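Local coordinates for pirin-like protein YHAK (Escherichia coli, PDB 2VEC) that has no quercetin 2,3-dioxygenase activity and is a cytoplasmic, monomeric bicupin of the pirin family that is probably sensitive to oxidative conditions, at residues A[85-91]-A[112-118]; A[95-101]-A[123-129]. All coordinates share one frame; numbering follows the deposited sequence.

Interaction 1 (A[85-91]-A[112-118]); sequences VDILNVI and EALLLST
Ile87 and Asn89 pair with Leu116 and Leu114 as hydrogen-bonded antiparallel pairs, in strands whose axes run at 166° and approach to 4.6 Å. Each pair is closed by two backbone bonds, and Ile91 N reaches Glu112 O beyond them at 3.0 Å. Leu88 faces Leu115, and Val90 faces Ala113, at the non-hydrogen-bonded positions between.

On the Leu88 side of the sheet, Leu115 does most of the reaching. Its CG stands anti to the backbone N (chi1 179°), and the CD1 branch comes back over the partner strand, 4.0 Å from Leu88 CB. Val90 CG2 touches Ala113 CB further along. The opposite face carries Ile87, Asn89, Leu114 and Leu116; here Asn89 and Leu114 lie alongside each other, pointing the same way, with Asn89 ND2 4.0 Å from Leu114 CD2. Asn89 OD1 is taken by Gln139.

Past Leu116 the pairing passes to side chains. Thr118 OG1 donates to Val85 O at 2.6 Å, nearly straight on to the carbonyl, while its CG2 lies 4.0 Å from Ile87 CG1, the two side chains running obliquely past each other. Thr118 N bonds to Asp86 OD1 at 3.1 Å, arriving from above the carboxylate plane with a bent N-H...O angle of 140°. The same carboxylate forms a salt bridge with Arg179 and accepts from Gln180, which should favour its ionised state and hold it in place.

This is the middle of a cupin β-sandwich sheet: strand 135-143 pairs with the other edge of 85-91, strand 153-157 flanks 112-116, and Tyr98 from strand 95-100 packs on Asn89 and Ile91 across the sandwich.

Interaction 2 (A[95-101]-A[123-129]); sequences EAEYRDS and SYSEHNL
Glu95 begins the pairing through its carbonyl, which accepts Leu129 N at 3.1 Å from above the carbonyl plane, while its side chain crosses Leu129 at about a right angle. A water bridges Glu95 N to Asn128 OD1, which also accepts from Ser130 N. Ala96 sits opposite Asn128 in a non-hydrogen-bonded pair. Glu97 and His127 then exchange two backbone bonds, and Glu97 CB lies 4.0 Å from Leu129 CG. Farther out, Glu97 OE1 forms a salt bridge with Arg99 NH2 at 2.8 Å, two residues on along the same face.

Tyr98 makes the main side-chain link. Its ring and the Glu126 chain run side by side, with Glu126 CG 3.5 Å from Tyr98 CE1, and Tyr98 OH donates to Glu126 OE2 at 2.7 Å. The phenol meets that oxygen from above the carboxylate plane, ring and carboxylate being 45° apart. Glu126 is stretched out, CG anti to the backbone N (chi1 158°), and its OE2 also pairs with Arg137, so this buried oxygen is gripped twice.

Arg99 and Ser125 form the next hydrogen-bonded pair. Asp100 lies beside Tyr124, with Asp100 CB 3.5 Å from Tyr124 CD1 and the carboxylate turned 80° from the ring; OD1 accepts from Glu102 N and Asn104 N. Ser101 closes the ladder: its N bonds to Ser123 O, and its OG accepts Ser123 N.

These strands are the inner pair of the smaller sheet of the cupin sandwich. Strand 105-109 borders 95-100, strand 76-80 borders 124-128, and Leu135 of strand 135-143 in the other sheet packs against Ala96, Glu126 and Asn128.

Followed from the N terminus, the chain runs through 85-91 into the larger sheet, steps directly to 95-101 in the smaller one, returns at 112-118 and leaves again for 123-129. Interaction 1 therefore closes a loop holding the first segment of interaction 2, and interaction 2 a loop holding the second segment of interaction 1: the two cross and do not nest. Each joins strands of one sheet, so together the crossings tie both layers of this N-terminal cupin. They touch between the layers, where Leu114 CD2 comes 3.3 Å from Tyr98 CD2, and again at the loop end, where Thr118 CA lies 3.2 Å from Tyr124 OH, which is also hydrogen-bonded to Gln119.

Interaction 1 (A[85-91]-A[112-118])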
loop_
_atom_site.group_PDB
_atom_site.type_symbol
_atom_site.label_atom_id
_atom_site.label_comp_id
_atom_site.label_asym_id
_atom_site.label_seq_id
_atom_site.Cartn_x
_atom_site.Cartn_y
_atom_site.Cartn_z
ATOM N N VAL A 85 6.159 -13.373 2.737
ATOM C CA VAL A 85 5.826 -11.990 2.433
ATOM C C VAL A 85 5.318 -11.333 3.712
ATOM O O VAL A 85 4.772 -12.015 4.584
ATOM C CB VAL A 85 4.709 -11.853 1.360
ATOM C CG1 VAL A 85 5.227 -12.282 -0.034
ATOM C CG2 VAL A 85 3.418 -12.639 1.770
ATOM N N ASP A 86 5.524 -10.031 3.816
ATOM C CA ASP A 86 4.902 -9.235 4.861
ATOM C C ASP A 86 3.735 -8.519 4.264
ATOM O O ASP A 86 3.719 -8.226 3.062
ATOM C CB ASP A 86 5.892 -8.228 5.413
ATOM C CG ASP A 86 7.018 -8.920 6.196
ATOM O OD1 ASP A 86 6.795 -10.052 6.701
ATOM O OD2 ASP A 86 8.104 -8.334 6.302
ATOM N N ILE A 87 2.763 -8.219 5.120
ATOM C CA ILE A 87 1.460 -7.725 4.649
ATOM C C ILE A 87 1.261 -6.335 5.200
ATOM O O ILE A 87 1.352 -6.131 6.406
ATOM C CB ILE A 87 0.316 -8.645 5.188
ATOM C CG1 ILE A 87 0.521 -10.126 4.800
ATOM C CG2 ILE A 87 -1.071 -8.142 4.784
ATOM C CD1 ILE A 87 0.697 -10.379 3.336
ATOM N N LEU A 88 0.967 -5.373 4.340
ATOM C CA LEU A 88 0.652 -4.039 4.827
ATOM C C LEU A 88 -0.744 -3.677 4.393
ATOM O O LEU A 88 -1.028 -3.665 3.186
ATOM C CB LEU A 88 1.671 -3.046 4.267
ATOM C CG LEU A 88 1.808 -1.662 4.931
ATOM C CD1 LEU A 88 3.209 -1.093 4.688
ATOM C CD2 LEU A 88 0.720 -0.706 4.397
ATOM N N ASN A 89 -1.615 -3.386 5.368
ATOM C CA ASN A 89 -2.998 -3.050 5.123
ATOM C C ASN A 89 -3.234 -1.568 5.382
ATOM O O ASN A 89 -2.755 -1.006 6.389
ATOM C CB ASN A 89 -3.949 -3.877 6.045
ATOM C CG ASN A 89 -3.898 -5.389 5.736
ATOM O OD1 ASN A 89 -3.661 -5.788 4.599
ATOM N ND2 ASN A 89 -4.013 -6.212 6.753
ATOM N N VAL A 90 -3.975 -0.939 4.490
ATOM C CA VAL A 90 -4.361 0.425 4.663
ATOM C C VAL A 90 -5.875 0.348 4.703
ATOM O O VAL A 90 -6.518 -0.030 3.717
ATOM C CB VAL A 90 -3.885 1.283 3.477
ATOM C CG1 VAL A 90 -4.396 2.751 3.594
ATOM C CG2 VAL A 90 -2.347 1.201 3.353
ATOM N N ILE A 91 -6.424 0.603 5.876
ATOM C CA ILE A 91 -7.883 0.611 6.034
ATOM C C ILE A 91 -8.462 1.886 5.450
ATOM O O ILE A 91 -8.171 2.982 5.914
ATOM C CB ILE A 91 -8.331 0.497 7.483
ATOM C CG1 ILE A 91 -7.556 -0.613 8.222
ATOM C CG2 ILE A 91 -9.854 0.205 7.525
ATOM C CD1 ILE A 91 -7.677 -1.996 7.584
ATOM N N GLU A 112 -5.939 4.168 9.317
ATOM C CA GLU A 112 -4.767 3.512 9.855
ATOM C C GLU A 112 -4.149 2.593 8.828
ATOM O O GLU A 112 -4.868 2.028 7.996
ATOM C CB GLU A 112 -5.117 2.671 11.074
ATOM C CG GLU A 112 -5.542 3.501 12.312
ATOM C CD GLU A 112 -5.858 2.594 13.498
ATOM O OE1 GLU A 112 -6.981 2.012 13.536
ATOM O OE2 GLU A 112 -4.986 2.429 14.363
ATOM N N ALA A 113 -2.829 2.450 8.926
ATOM C CA ALA A 113 -2.074 1.455 8.179
ATOM C C ALA A 113 -1.480 0.444 9.177
ATOM O O ALA A 113 -1.034 0.810 10.287
ATOM C CB ALA A 113 -0.954 2.148 7.343
ATOM N N LEU A 114 -1.483 -0.818 8.785
ATOM C CA LEU A 114 -1.069 -1.911 9.659
ATOM C C LEU A 114 -0.013 -2.720 8.911
ATOM O O LEU A 114 -0.260 -3.098 7.760
ATOM C CB LEU A 114 -2.301 -2.787 9.936
ATOM C CG LEU A 114 -2.160 -4.223 10.475
ATOM C CD1 LEU A 114 -1.584 -4.227 11.909
ATOM C CD2 LEU A 114 -3.508 -4.873 10.506
ATOM N N LEU A 115 1.101 -3.034 9.565
ATOM C CA LEU A 115 2.072 -3.957 8.997
ATOM C C LEU A 115 2.131 -5.260 9.816
ATOM O O LEU A 115 2.343 -5.246 11.027
ATOM C CB LEU A 115 3.470 -3.312 8.915
ATOM C CG LEU A 115 4.564 -4.226 8.349
ATOM C CD1 LEU A 115 4.411 -4.427 6.825
ATOM C CD2 LEU A 115 5.972 -3.703 8.648
ATOM N N LEU A 116 1.921 -6.392 9.155
ATOM C CA LEU A 116 2.123 -7.702 9.796
ATOM C C LEU A 116 3.373 -8.311 9.213
ATOM O O LEU A 116 3.423 -8.557 8.007
ATOM C CB LEU A 116 0.902 -8.602 9.521
ATOM C CG LEU A 116 -0.441 -8.016 9.965
ATOM C CD1 LEU A 116 -1.590 -8.895 9.462
ATOM C CD2 LEU A 116 -0.452 -7.942 11.500
ATOM N N SER A 117 4.374 -8.540 10.063
ATOM C CA SER A 117 5.654 -9.138 9.632
ATOM C C SER A 117 5.447 -10.593 9.924
ATOM O O SER A 117 5.495 -10.999 11.087
ATOM C CB SER A 117 6.823 -8.553 10.416
ATOM O OG SER A 117 6.968 -7.190 10.021
ATOM N N THR A 118 5.089 -11.351 8.887
ATOM C CA THR A 118 4.499 -12.673 9.108
ATOM C C THR A 118 5.580 -13.711 9.366
ATOM O O THR A 118 6.763 -13.500 9.033
ATOM C CB THR A 118 3.599 -13.131 7.938
ATOM O OG1 THR A 118 4.407 -13.358 6.787
ATOM C CG2 THR A 118 2.536 -12.071 7.606
#

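Interaction 2 (A[95-101]-A[123-129])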
loop_
_atom_site.group_PDB
_atom_site.type_symbol
_atom_site.label_atom_id
_atom_site.label_comp_id
_atom_site.label_asym_id
_atom_site.label_seq_id
_atom_site.Cartn_x
_atom_site.Cartn_y
_atom_site.Cartn_z
ATOM N N GLU A 95 -13.711 -1.004 9.913
ATOM C CA GLU A 95 -12.847 -1.458 10.990
ATOM C C GLU A 95 -12.745 -2.964 10.920
ATOM O O GLU A 95 -13.702 -3.660 10.566
ATOM C CB GLU A 95 -13.394 -1.031 12.386
ATOM C CG GLU A 95 -14.891 -1.083 12.518
ATOM C CD GLU A 95 -15.392 -0.898 13.936
ATOM O OE1 GLU A 95 -14.569 -0.726 14.870
ATOM O OE2 GLU A 95 -16.633 -0.937 14.108
ATOM N N ALA A 96 -11.583 -3.472 11.299
ATOM C CA ALA A 96 -11.299 -4.879 11.159
ATOM C C ALA A 96 -10.426 -5.350 12.303
ATOM O O ALA A 96 -9.671 -4.563 12.877
ATOM C CB ALA A 96 -10.587 -5.117 9.837
ATOM N N GLU A 97 -10.528 -6.636 12.624
ATOM C CA GLU A 97 -9.605 -7.264 13.572
ATOM C C GLU A 97 -8.744 -8.319 12.859
ATOM O O GLU A 97 -9.236 -9.050 11.996
ATOM C CB GLU A 97 -10.367 -7.846 14.777
ATOM C CG GLU A 97 -9.483 -8.628 15.711
ATOM C CD GLU A 97 -9.978 -8.700 17.127
ATOM O OE1 GLU A 97 -11.196 -8.888 17.352
ATOM O OE2 GLU A 97 -9.120 -8.594 18.033
ATOM N N TYR A 98 -7.460 -8.374 13.219
ATOM C CA TYR A 98 -6.481 -9.271 12.592
ATOM C C TYR A 98 -5.937 -10.196 13.649
ATOM O O TYR A 98 -5.403 -9.727 14.643
ATOM C CB TYR A 98 -5.336 -8.456 11.955
ATOM C CG TYR A 98 -5.878 -7.620 10.843
ATOM C CD1 TYR A 98 -5.924 -8.118 9.553
ATOM C CD2 TYR A 98 -6.438 -6.372 11.103
ATOM C CE1 TYR A 98 -6.492 -7.370 8.531
ATOM C CE2 TYR A 98 -6.984 -5.611 10.087
ATOM C CZ TYR A 98 -7.026 -6.125 8.808
ATOM O OH TYR A 98 -7.582 -5.394 7.795
ATOM N N ARG A 99 -6.104 -11.503 13.467
ATOM C CA ARG A 99 -5.635 -12.460 14.465
ATOM C C ARG A 99 -4.714 -13.481 13.837
ATOM O O ARG A 99 -4.837 -13.799 12.650
ATOM C CB ARG A 99 -6.810 -13.173 15.150
ATOM C CG ARG A 99 -7.793 -12.232 15.815
ATOM C CD ARG A 99 -8.811 -12.967 16.710
ATOM N NE ARG A 99 -9.446 -12.040 17.646
ATOM C CZ ARG A 99 -10.713 -12.128 18.056
ATOM N NH1 ARG A 99 -11.497 -13.109 17.605
ATOM N NH2 ARG A 99 -11.209 -11.232 18.914
ATOM N N ASP A 100 -3.781 -14.003 14.625
ATOM C CA ASP A 100 -2.943 -15.069 14.119
ATOM C C ASP A 100 -3.012 -16.305 15.010
ATOM O O ASP A 100 -3.560 -16.249 16.107
ATOM C CB ASP A 100 -1.512 -14.584 13.836
ATOM C CG ASP A 100 -0.655 -14.418 15.082
ATOM O OD1 ASP A 100 -0.906 -15.038 16.147
ATOM O OD2 ASP A 100 0.352 -13.691 14.968
ATOM N N SER A 101 -2.480 -17.420 14.532
ATOM C CA SER A 101 -2.564 -18.671 15.290
ATOM C C SER A 101 -1.712 -18.710 16.565
ATOM O O SER A 101 -1.810 -19.661 17.340
ATOM C CB SER A 101 -2.287 -19.882 14.393
ATOM O OG SER A 101 -1.148 -19.692 13.575
ATOM N N SER A 123 -0.944 -18.973 10.811
ATOM C CA SER A 123 -2.171 -18.639 10.084
ATOM C C SER A 123 -2.710 -17.299 10.545
ATOM O O SER A 123 -2.662 -16.993 11.739
ATOM C CB SER A 123 -3.244 -19.709 10.304
ATOM O OG SER A 123 -3.062 -20.800 9.425
ATOM N N TYR A 124 -3.281 -16.543 9.607
ATOM C CA TYR A 124 -3.718 -15.181 9.843
ATOM C C TYR A 124 -5.151 -14.978 9.396
ATOM O O TYR A 124 -5.535 -15.417 8.315
ATOM C CB TYR A 124 -2.800 -14.195 9.068
ATOM C CG TYR A 124 -1.375 -14.220 9.565
ATOM C CD1 TYR A 124 -0.947 -13.355 10.582
ATOM C CD2 TYR A 124 -0.448 -15.136 9.040
ATOM C CE1 TYR A 124 0.401 -13.391 11.052
ATOM C CE2 TYR A 124 0.861 -15.185 9.506
ATOM C CZ TYR A 124 1.282 -14.317 10.505
ATOM O OH TYR A 124 2.593 -14.405 10.950
ATOM N N SER A 125 -5.932 -14.280 10.209
ATOM C CA SER A 125 -7.332 -14.049 9.879
ATOM C C SER A 125 -7.689 -12.573 9.956
ATOM O O SER A 125 -7.067 -11.804 10.692
ATOM C CB SER A 125 -8.243 -14.878 10.786
ATOM O OG SER A 125 -8.376 -14.286 12.060
ATOM N N GLU A 126 -8.696 -12.186 9.181
ATOM C CA GLU A 126 -9.106 -10.797 9.081
ATOM C C GLU A 126 -10.619 -10.764 9.167
ATOM O O GLU A 126 -11.285 -11.378 8.340
ATOM C CB GLU A 126 -8.616 -10.197 7.754
ATOM C CG GLU A 126 -9.394 -8.957 7.280
ATOM C CD GLU A 126 -8.773 -8.279 6.056
ATOM O OE1 GLU A 126 -8.285 -8.982 5.140
ATOM O OE2 GLU A 126 -8.773 -7.028 6.017
ATOM N N HIS A 127 -11.152 -10.087 10.183
ATOM C CA HIS A 127 -12.612 -10.041 10.400
ATOM C C HIS A 127 -13.124 -8.618 10.385
ATOM O O HIS A 127 -12.525 -7.738 11.008
ATOM C CB HIS A 127 -13.035 -10.611 11.766
ATOM C CG HIS A 127 -12.570 -12.008 12.051
ATOM N ND1 HIS A 127 -11.937 -12.808 11.119
ATOM C CD2 HIS A 127 -12.671 -12.755 13.180
ATOM C CE1 HIS A 127 -11.661 -13.981 11.665
ATOM N NE2 HIS A 127 -12.092 -13.975 12.915
ATOM N N ASN A 128 -14.259 -8.398 9.729
ATOM C CA ASN A 128 -14.928 -7.111 9.812
ATOM C C ASN A 128 -15.598 -6.974 11.194
ATOM O O ASN A 128 -16.417 -7.806 11.570
ATOM C CB ASN A 128 -15.947 -6.978 8.670
ATOM C CG ASN A 128 -16.644 -5.627 8.641
ATOM O OD1 ASN A 128 -16.490 -4.807 9.569
ATOM N ND2 ASN A 128 -17.443 -5.390 7.568
ATOM N N LEU A 129 -15.232 -5.929 11.944
ATOM C CA LEU A 129 -15.763 -5.740 13.298
ATOM C C LEU A 129 -17.220 -5.267 13.356
ATOM O O LEU A 129 -17.854 -5.365 14.419
ATOM C CB LEU A 129 -14.864 -4.794 14.104
ATOM C CG LEU A 129 -13.604 -5.413 14.720
ATOM C CD1 LEU A 129 -12.587 -4.339 15.085
ATOM C CD2 LEU A 129 -13.999 -6.237 15.952
HETATM O O HOH W 1 -16.510 -2.114 9.108
HETATM O O HOH W 2 2.745 -13.601 13.310
#